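Local atomic coordinates of integron gene cassette protein HFX_CASS3 (Uncultured bacterium, PDB entry 3FYN), a protein that is of unknown function but has the GNAT fold, and probably transfers an acyl group from a coenzyme A thioester to an acceptor not yet identified. Residues A[40-45]-A[50-55]; A[59-64]-A[83-88]; A[72-77]-A[122-127]. All coordinates share one frame; numbering follows the deposited sequence.

Interaction 1. Residues A[40-45]-A[50-55]; sequences LMSEFY and FALPHD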
loop_
_atom_site.group_PDB
_atom_site.type_symbol
_atom_site.label_atom_id
_atom_site.label_comp_id
_atom_site.label_asym_id
_atom_site.label_seq_id
_atom_site.Cartn_x
_atom_site.Cartn_y
_atom_site.Cartn_z
ATOM N N LEU A 40 23.486 -2.471 0.932
ATOM C CA LEU A 40 22.681 -3.673 1.093
ATOM C C LEU A 40 21.633 -3.782 -0.017
ATOM O O LEU A 40 21.445 -4.851 -0.598
ATOM C CB LEU A 40 22.028 -3.723 2.479
ATOM C CG LEU A 40 22.999 -3.999 3.631
ATOM C CD1 LEU A 40 22.306 -3.749 4.957
ATOM C CD2 LEU A 40 23.544 -5.425 3.562
HETATM N N MSE A 41 20.954 -2.677 -0.316
HETATM C CA MSE A 41 19.970 -2.690 -1.394
HETATM C C MSE A 41 20.648 -2.995 -2.731
HETATM O O MSE A 41 20.083 -3.674 -3.585
HETATM C CB MSE A 41 19.219 -1.364 -1.469
HETATM C CG MSE A 41 18.020 -1.411 -2.411
HETATM SE SE MSE A 41 17.062 0.268 -2.428
HETATM C CE MSE A 41 15.649 -0.163 -3.702
ATOM N N SER A 42 21.866 -2.497 -2.909
ATOM C CA SER A 42 22.615 -2.762 -4.135
ATOM C C SER A 42 22.954 -4.243 -4.253
ATOM O O SER A 42 22.904 -4.819 -5.342
ATOM C CB SER A 42 23.893 -1.923 -4.189
ATOM O OG SER A 42 23.593 -0.539 -4.224
ATOM N N GLU A 43 23.296 -4.862 -3.127
ATOM C CA GLU A 43 23.590 -6.293 -3.117
ATOM C C GLU A 43 22.332 -7.090 -3.441
ATOM O O GLU A 43 22.359 -8.033 -4.234
ATOM C CB GLU A 43 24.151 -6.718 -1.760
ATOM C CG GLU A 43 25.522 -6.135 -1.464
ATOM C CD GLU A 43 26.031 -6.512 -0.092
ATOM O OE1 GLU A 43 25.421 -7.393 0.548
ATOM O OE2 GLU A 43 27.047 -5.931 0.340
ATOM N N PHE A 44 21.231 -6.695 -2.808
ATOM C CA PHE A 44 19.918 -7.294 -3.010
ATOM C C PHE A 44 19.563 -7.253 -4.499
ATOM O O PHE A 44 19.157 -8.258 -5.090
ATOM C CB PHE A 44 18.912 -6.495 -2.165
ATOM C CG PHE A 44 17.501 -7.018 -2.193
ATOM C CD1 PHE A 44 17.225 -8.345 -2.479
ATOM C CD2 PHE A 44 16.451 -6.174 -1.874
ATOM C CE1 PHE A 44 15.918 -8.811 -2.484
ATOM C CE2 PHE A 44 15.145 -6.632 -1.871
ATOM C CZ PHE A 44 14.878 -7.954 -2.174
ATOM N N TYR A 45 19.738 -6.088 -5.108
ATOM C CA TYR A 45 19.464 -5.930 -6.530
ATOM C C TYR A 45 20.421 -6.711 -7.431
ATOM O O TYR A 45 20.001 -7.295 -8.436
ATOM C CB TYR A 45 19.421 -4.446 -6.905
ATOM C CG TYR A 45 18.039 -3.877 -6.721
ATOM C CD1 TYR A 45 17.421 -3.899 -5.477
ATOM C CD2 TYR A 45 17.324 -3.373 -7.798
ATOM C CE1 TYR A 45 16.144 -3.403 -5.304
ATOM C CE2 TYR A 45 16.044 -2.874 -7.634
ATOM C CZ TYR A 45 15.461 -2.892 -6.383
ATOM O OH TYR A 45 14.190 -2.404 -6.205
ATOM N N PHE A 50 20.127 -7.027 -11.257
ATOM C CA PHE A 50 19.839 -5.631 -11.569
ATOM C C PHE A 50 20.935 -4.700 -11.070
ATOM O O PHE A 50 21.588 -4.967 -10.061
ATOM C CB PHE A 50 18.503 -5.197 -10.962
ATOM C CG PHE A 50 17.353 -6.097 -11.310
ATOM C CD1 PHE A 50 17.179 -6.556 -12.604
ATOM C CD2 PHE A 50 16.432 -6.466 -10.343
ATOM C CE1 PHE A 50 16.117 -7.384 -12.923
ATOM C CE2 PHE A 50 15.367 -7.288 -10.656
ATOM C CZ PHE A 50 15.210 -7.749 -11.948
ATOM N N ALA A 51 21.120 -3.596 -11.783
ATOM C CA ALA A 51 22.013 -2.542 -11.338
ATOM C C ALA A 51 21.170 -1.470 -10.664
ATOM O O ALA A 51 20.130 -1.074 -11.183
ATOM C CB ALA A 51 22.778 -1.961 -12.513
ATOM N N LEU A 52 21.618 -1.014 -9.503
ATOM C CA LEU A 52 20.878 -0.030 -8.733
ATOM C C LEU A 52 21.614 1.300 -8.737
ATOM O O LEU A 52 22.724 1.396 -8.221
ATOM C CB LEU A 52 20.705 -0.517 -7.294
ATOM C CG LEU A 52 19.976 0.428 -6.334
ATOM C CD1 LEU A 52 18.521 0.585 -6.759
ATOM C CD2 LEU A 52 20.072 -0.079 -4.897
ATOM N N PRO A 53 21.006 2.332 -9.334
ATOM C CA PRO A 53 21.611 3.669 -9.309
ATOM C C PRO A 53 21.759 4.188 -7.883
ATOM O O PRO A 53 20.801 4.186 -7.104
ATOM C CB PRO A 53 20.607 4.523 -10.086
ATOM C CG PRO A 53 19.888 3.551 -10.964
ATOM C CD PRO A 53 19.788 2.288 -10.160
ATOM N N HIS A 54 22.954 4.637 -7.521
ATOM C CA HIS A 54 23.184 5.051 -6.141
ATOM C C HIS A 54 22.437 6.323 -5.735
ATOM O O HIS A 54 21.980 6.429 -4.596
ATOM C CB HIS A 54 24.679 5.141 -5.832
ATOM C CG HIS A 54 25.291 3.828 -5.460
ATOM N ND1 HIS A 54 26.215 3.692 -4.447
ATOM C CD2 HIS A 54 25.085 2.580 -5.950
ATOM C CE1 HIS A 54 26.568 2.424 -4.341
ATOM N NE2 HIS A 54 25.897 1.728 -5.241
ATOM N N ASP A 55 22.301 7.279 -6.653
ATOM C CA ASP A 55 21.510 8.468 -6.354
ATOM C C ASP A 55 20.059 8.121 -6.016
ATOM O O ASP A 55 19.503 8.644 -5.054
ATOM C CB ASP A 55 21.530 9.449 -7.530
ATOM C CG ASP A 55 22.790 10.293 -7.570
ATOM O OD1 ASP A 55 23.676 10.090 -6.715
ATOM O OD2 ASP A 55 22.896 11.161 -8.463
HETATM O O HOH W 1 22.811 -3.495 -7.862
#

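Interaction 2. Residues A[59-64]-A[83-88]; sequences RAFKAL and VGYIVL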
loop_
_atom_site.group_PDB
_atom_site.type_symbol
_atom_site.label_atom_id
_atom_site.label_comp_id
_atom_site.label_asym_id
_atom_site.label_seq_id
_atom_site.Cartn_x
_atom_site.Cartn_y
_atom_site.Cartn_z
ATOM N N ARG A 59 18.179 8.725 -2.480
ATOM C CA ARG A 59 16.959 9.518 -2.476
ATOM C C ARG A 59 15.814 8.787 -1.769
ATOM O O ARG A 59 15.120 9.364 -0.925
ATOM C CB ARG A 59 16.568 9.883 -3.915
ATOM C CG ARG A 59 15.676 11.081 -4.038
ATOM C CD ARG A 59 15.741 11.659 -5.454
ATOM N NE ARG A 59 15.501 10.670 -6.503
ATOM C CZ ARG A 59 16.401 10.284 -7.408
ATOM N NH1 ARG A 59 17.624 10.797 -7.410
ATOM N NH2 ARG A 59 16.074 9.384 -8.326
ATOM N N ALA A 60 15.630 7.515 -2.106
ATOM C CA ALA A 60 14.533 6.726 -1.554
ATOM C C ALA A 60 14.671 6.520 -0.047
ATOM O O ALA A 60 13.717 6.740 0.706
ATOM C CB ALA A 60 14.421 5.384 -2.273
ATOM N N PHE A 61 15.853 6.104 0.400
ATOM C CA PHE A 61 16.049 5.863 1.825
ATOM C C PHE A 61 15.912 7.162 2.613
ATOM O O PHE A 61 15.313 7.183 3.682
ATOM C CB PHE A 61 17.400 5.196 2.107
ATOM C CG PHE A 61 17.425 3.716 1.828
ATOM C CD1 PHE A 61 16.603 2.849 2.530
ATOM C CD2 PHE A 61 18.304 3.190 0.892
ATOM C CE1 PHE A 61 16.631 1.483 2.280
ATOM C CE2 PHE A 61 18.337 1.828 0.632
ATOM C CZ PHE A 61 17.505 0.970 1.339
ATOM N N LYS A 62 16.454 8.247 2.078
ATOM C CA LYS A 62 16.356 9.529 2.759
ATOM C C LYS A 62 14.917 10.010 2.841
ATOM O O LYS A 62 14.507 10.562 3.854
ATOM C CB LYS A 62 17.242 10.577 2.089
ATOM C CG LYS A 62 18.709 10.438 2.464
ATOM C CD LYS A 62 19.599 11.292 1.577
ATOM C CE LYS A 62 19.392 12.776 1.809
ATOM N NZ LYS A 62 20.350 13.585 0.989
ATOM N N ALA A 63 14.151 9.791 1.779
ATOM C CA ALA A 63 12.751 10.188 1.774
ATOM C C ALA A 63 11.982 9.478 2.880
ATOM O O ALA A 63 11.202 10.095 3.610
ATOM C CB ALA A 63 12.118 9.893 0.419
ATOM N N LEU A 64 12.194 8.173 2.993
ATOM C CA LEU A 64 11.468 7.382 3.966
ATOM C C LEU A 64 11.920 7.722 5.387
ATOM O O LEU A 64 11.093 7.904 6.273
ATOM C CB LEU A 64 11.639 5.892 3.665
ATOM C CG LEU A 64 10.822 4.916 4.506
ATOM C CD1 LEU A 64 9.368 5.332 4.575
ATOM C CD2 LEU A 64 10.953 3.523 3.929
ATOM N N VAL A 83 23.924 -7.024 8.326
ATOM C CA VAL A 83 23.915 -8.075 7.315
ATOM C C VAL A 83 22.567 -8.176 6.609
ATOM O O VAL A 83 22.339 -9.086 5.817
ATOM C CB VAL A 83 24.275 -9.447 7.917
ATOM C CG1 VAL A 83 25.685 -9.419 8.492
ATOM C CG2 VAL A 83 23.260 -9.863 8.977
ATOM N N GLY A 84 21.673 -7.241 6.901
ATOM C CA GLY A 84 20.376 -7.226 6.260
ATOM C C GLY A 84 19.561 -6.021 6.670
ATOM O O GLY A 84 19.986 -5.226 7.509
ATOM N N TYR A 85 18.387 -5.876 6.065
ATOM C CA TYR A 85 17.482 -4.806 6.447
ATOM C C TYR A 85 16.062 -5.155 6.063
ATOM O O TYR A 85 15.815 -6.069 5.269
ATOM C CB TYR A 85 17.901 -3.468 5.806
ATOM C CG TYR A 85 17.643 -3.376 4.319
ATOM C CD1 TYR A 85 18.493 -3.990 3.406
ATOM C CD2 TYR A 85 16.538 -2.684 3.826
ATOM C CE1 TYR A 85 18.259 -3.911 2.043
ATOM C CE2 TYR A 85 16.298 -2.596 2.467
ATOM C CZ TYR A 85 17.158 -3.212 1.583
ATOM O OH TYR A 85 16.922 -3.134 0.234
ATOM N N ILE A 86 15.124 -4.431 6.650
ATOM C CA ILE A 86 13.715 -4.627 6.342
ATOM C C ILE A 86 13.014 -3.283 6.368
ATOM O O ILE A 86 13.298 -2.432 7.219
ATOM C CB ILE A 86 13.063 -5.645 7.316
ATOM C CG1 ILE A 86 11.647 -6.017 6.866
ATOM C CG2 ILE A 86 13.085 -5.131 8.756
ATOM C CD1 ILE A 86 11.131 -7.294 7.516
ATOM N N VAL A 87 12.106 -3.090 5.418
ATOM C CA VAL A 87 11.410 -1.827 5.267
ATOM C C VAL A 87 9.915 -2.025 5.433
ATOM O O VAL A 87 9.318 -2.869 4.771
ATOM C CB VAL A 87 11.673 -1.213 3.874
ATOM C CG1 VAL A 87 10.922 0.091 3.731
ATOM C CG2 VAL A 87 13.166 -1.001 3.670
ATOM N N LEU A 88 9.322 -1.242 6.325
ATOM C CA LEU A 88 7.875 -1.196 6.501
ATOM C C LEU A 88 7.340 0.087 5.876
ATOM O O LEU A 88 7.802 1.181 6.200
ATOM C CB LEU A 88 7.539 -1.204 7.998
ATOM C CG LEU A 88 6.098 -0.863 8.391
ATOM C CD1 LEU A 88 5.137 -1.978 7.988
ATOM C CD2 LEU A 88 6.005 -0.602 9.884
#

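Interaction 3. Residues A[72-77]-A[122-127]; sequences RIWLIA and LQTVKQ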
loop_
_atom_site.group_PDB
_atom_site.type_symbol
_atom_site.label_atom_id
_atom_site.label_comp_id
_atom_site.label_asym_id
_atom_site.label_seq_id
_atom_site.Cartn_x
_atom_site.Cartn_y
_atom_site.Cartn_z
ATOM N N ARG A 72 9.002 2.784 8.234
ATOM C CA ARG A 72 10.142 2.588 9.122
ATOM C C ARG A 72 11.128 1.627 8.491
ATOM O O ARG A 72 10.745 0.760 7.715
ATOM C CB ARG A 72 9.678 1.974 10.443
ATOM C CG ARG A 72 8.676 2.795 11.226
ATOM C CD ARG A 72 9.337 3.987 11.877
ATOM N NE ARG A 72 8.526 4.502 12.971
ATOM C CZ ARG A 72 7.455 5.261 12.789
ATOM N NH1 ARG A 72 7.083 5.578 11.555
ATOM N NH2 ARG A 72 6.759 5.696 13.828
ATOM N N ILE A 73 12.397 1.760 8.864
ATOM C CA ILE A 73 13.433 0.851 8.398
ATOM C C ILE A 73 14.187 0.296 9.602
ATOM O O ILE A 73 14.480 1.028 10.547
ATOM C CB ILE A 73 14.427 1.578 7.473
ATOM C CG1 ILE A 73 13.681 2.294 6.340
ATOM C CG2 ILE A 73 15.461 0.603 6.916
ATOM C CD1 ILE A 73 14.565 3.208 5.505
ATOM N N TRP A 74 14.478 -1.001 9.568
ATOM C CA TRP A 74 15.325 -1.639 10.574
ATOM C C TRP A 74 16.526 -2.280 9.894
ATOM O O TRP A 74 16.421 -2.757 8.760
ATOM C CB TRP A 74 14.561 -2.732 11.315
ATOM C CG TRP A 74 13.511 -2.269 12.260
ATOM C CD1 TRP A 74 13.639 -2.114 13.616
ATOM C CD2 TRP A 74 12.152 -1.953 11.949
ATOM N NE1 TRP A 74 12.446 -1.711 14.162
ATOM C CE2 TRP A 74 11.518 -1.595 13.160
ATOM C CE3 TRP A 74 11.406 -1.927 10.762
ATOM C CZ2 TRP A 74 10.177 -1.223 13.221
ATOM C CZ3 TRP A 74 10.070 -1.559 10.827
ATOM C CH2 TRP A 74 9.471 -1.211 12.050
ATOM N N LEU A 75 17.656 -2.300 10.597
ATOM C CA LEU A 75 18.841 -3.006 10.141
ATOM C C LEU A 75 18.986 -4.275 10.958
ATOM O O LEU A 75 18.581 -4.326 12.122
ATOM C CB LEU A 75 20.092 -2.142 10.306
ATOM C CG LEU A 75 20.296 -1.131 9.172
ATOM C CD1 LEU A 75 21.138 0.053 9.617
ATOM C CD2 LEU A 75 20.913 -1.808 7.961
ATOM N N ILE A 76 19.554 -5.297 10.332
ATOM C CA ILE A 76 19.744 -6.586 10.969
ATOM C C ILE A 76 21.228 -6.738 11.225
ATOM O O ILE A 76 22.029 -6.721 10.291
ATOM C CB ILE A 76 19.225 -7.715 10.067
ATOM C CG1 ILE A 76 17.732 -7.504 9.783
ATOM C CG2 ILE A 76 19.467 -9.077 10.712
ATOM C CD1 ILE A 76 17.160 -8.447 8.747
ATOM N N ALA A 77 21.586 -6.856 12.498
ATOM C CA ALA A 77 22.984 -6.819 12.911
ATOM C C ALA A 77 23.542 -8.192 13.254
ATOM O O ALA A 77 22.849 -9.044 13.800
ATOM C CB ALA A 77 23.153 -5.882 14.098
ATOM N N LEU A 122 10.964 -10.013 10.884
ATOM C CA LEU A 122 9.522 -9.968 10.662
ATOM C C LEU A 122 8.741 -9.776 11.963
ATOM O O LEU A 122 7.741 -9.066 11.988
ATOM C CB LEU A 122 9.040 -11.213 9.912
ATOM C CG LEU A 122 9.486 -11.315 8.448
ATOM C CD1 LEU A 122 9.223 -12.712 7.910
ATOM C CD2 LEU A 122 8.802 -10.262 7.571
ATOM N N GLN A 123 9.198 -10.408 13.037
ATOM C CA GLN A 123 8.551 -10.238 14.333
ATOM C C GLN A 123 8.679 -8.803 14.820
ATOM O O GLN A 123 7.748 -8.245 15.398
ATOM C CB GLN A 123 9.133 -11.209 15.359
ATOM C CG GLN A 123 8.663 -12.633 15.159
ATOM C CD GLN A 123 7.149 -12.738 15.153
ATOM O OE1 GLN A 123 6.488 -12.399 16.135
ATOM N NE2 GLN A 123 6.592 -13.202 14.042
ATOM N N THR A 124 9.836 -8.202 14.569
ATOM C CA THR A 124 10.069 -6.814 14.942
ATOM C C THR A 124 9.135 -5.873 14.184
ATOM O O THR A 124 8.550 -4.964 14.768
ATOM C CB THR A 124 11.533 -6.420 14.696
ATOM O OG1 THR A 124 12.368 -7.193 15.561
ATOM C CG2 THR A 124 11.748 -4.951 14.994
ATOM N N VAL A 125 8.989 -6.095 12.885
ATOM C CA VAL A 125 8.082 -5.272 12.096
ATOM C C VAL A 125 6.638 -5.456 12.570
ATOM O O VAL A 125 5.891 -4.484 12.704
ATOM C CB VAL A 125 8.203 -5.574 10.588
ATOM C CG1 VAL A 125 7.122 -4.837 9.806
ATOM C CG2 VAL A 125 9.591 -5.177 10.084
ATOM N N LYS A 126 6.244 -6.697 12.836
ATOM C CA LYS A 126 4.881 -6.962 13.296
ATOM C C LYS A 126 4.629 -6.267 14.635
ATOM O O LYS A 126 3.581 -5.658 14.838
ATOM C CB LYS A 126 4.610 -8.468 13.383
ATOM C CG LYS A 126 3.184 -8.821 13.746
ATOM C CD LYS A 126 2.849 -10.257 13.360
ATOM C CE LYS A 126 3.766 -11.248 14.040
ATOM N NZ LYS A 126 3.423 -12.652 13.673
ATOM N N GLN A 127 5.593 -6.338 15.548
ATOM C CA GLN A 127 5.450 -5.628 16.819
ATOM C C GLN A 127 5.347 -4.121 16.596
ATOM O O GLN A 127 4.535 -3.439 17.225
ATOM C CB GLN A 127 6.613 -5.938 17.768
ATOM C CG GLN A 127 6.495 -5.218 19.107
ATOM C CD GLN A 127 5.291 -5.680 19.904
ATOM O OE1 GLN A 127 4.441 -4.877 20.301
ATOM N NE2 GLN A 127 5.206 -6.982 20.134
#

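Interaction 1. Residues A[40-45]-A[50-55]
F50 docks on Y45 through its backbone first: F50 N donates to Y45 O at 2.8 Å, with an N-H...O angle of 160°, reaching the oxygen from above the carbonyl plane. This bond fastens the incoming chain to the last turn of helix 34-47, where carbonyl groups run short of helical partners. Beside this bond, F50 CB lies 3.8 Å from Y45 CD2, the two side chains running obliquely past each other.

Between F50 and L52 a single water bridges the segments. It donates to S42 O and to F50 O, and accepts a weak bond from L52 N at 3.2 Å, joining the two backbones where they do not bond directly to each other.

L52 fills the groove between M41, S42 and Y45, and its forked end suits that place because each methyl finds a different surface. With CG anti to the backbone N (chi1 178°), CD1 is set over one face of the Y45 ring, near its rim. CD2 presses on the selenomethionine M41, 3.5 Å from its CG and 3.9 Å from SE, a tight fit in which the extended M41 chain crosses the leucine at about a right angle. The same L52 CD2 is 3.6 Å from S42 N, and the small serine lets the methyl come this close to the helix backbone.

P53 takes the N-cap position of helix 54-66, and in the conformer given the imidazole of H54, in that helix's first turn, comes near S42.

The contact is the elbow between the two helices that pack on one face of the GNAT sheet. I173 covers M41, Y45 and L52, M41 continues to F61 of helix 54-66 and Y85 of strand 81-93, and M94 of the second subunit also packs on M41.

Interaction 2. Residues A[59-64]-A[83-88]
The F61 ring points its edge at the face of Y85 in an offset edge-to-face pair, centroids 5.8 Å apart and planes at 75°. This is helix-on-sheet packing in the GNAT fold: helix 54-66 lies over strand 81-93, their short segments crossing at 57° with axes 11.5 Å apart at closest approach. Axes this far apart are spanned by the long F61 and Y85 side chains. F61 reaches across, bringing CZ within 3.9 Å of Y85 CE2.

Y85 holds CG in the crowded position between its backbone N and carbonyl carbon (chi1 72°), from where its hydroxyl end reaches M41 of helix 34-47. V87, two residues on and on the same face of the strand, is branched at CB and sits beside both rings: its CG2 lies near the plane of each, at the edge of both F61 and Y85. M94 of the second subunit packs on F61 and V87 as well. Before Y85, V83 and G84 both face I76 in a classic beta bulge. One turn after F61, L64 drops its CD2 onto V87 CG1, a tight methyl contact of 3.4 Å.

Interaction 3. Residues A[72-77]-A[122-127]
W74 and T124 meet through a CH-pi contact, the part of this join between strand 71-78 and helix 117-131 that meets a ring face. T124 CG2 stands over one face of the indole, 3.7 Å from the centroid of the five-membered ring and 24° off its normal. Its nearest ring atom is W74 NE1, at 3.4 Å. Threonine suits the place because its two branches do different work: CG2, anti to the backbone N, meets the tryptophan, while OG1 is hydrogen-bonded to A120 O one turn back, so the hydroxyl is satisfied within its own helix.

The second kind of contact is purely apolar. V125 CG2 lies 3.7 Å from W74 CZ3 and touches the six-membered half of the indole, so neighbouring helix residues share one broad side chain. The long, flat indole can meet both at once, across the 8.2 Å between W74 CA and V125 CA. Replaced by an alanine, W74 would lose its indole, which is likely to open a gap beneath the helix and leave the T124 methyl without its aromatic face.

The indole lies between helix and sheet, flanked by V26 and T28 of strand 26-28 and by I86 and L88 of strand 81-93, while I73 turns to the other face and packs on F61 and L64 of helix 54-66.

Overall arrangement
From the N terminus, interaction 1 comes first and closes the short turn between helices 34-47 and 54-66, ending before the others begin. Interaction 2 then spans strand 71-78 and the hairpin to strand 81-93, setting helix 54-66 on the sheet. Interaction 3 opens inside that span and ends beyond it, at helix 117-131, so the two cross rather than nest. The crossing is stitched by the backbones of neighbouring strands 71-78 and 81-93, as where L88 N lies 2.8 Å from R72 O in a probable hydrogen bond. Together the contacts tie a helix pair to one face of the GNAT sheet and helix 117-131 to the other.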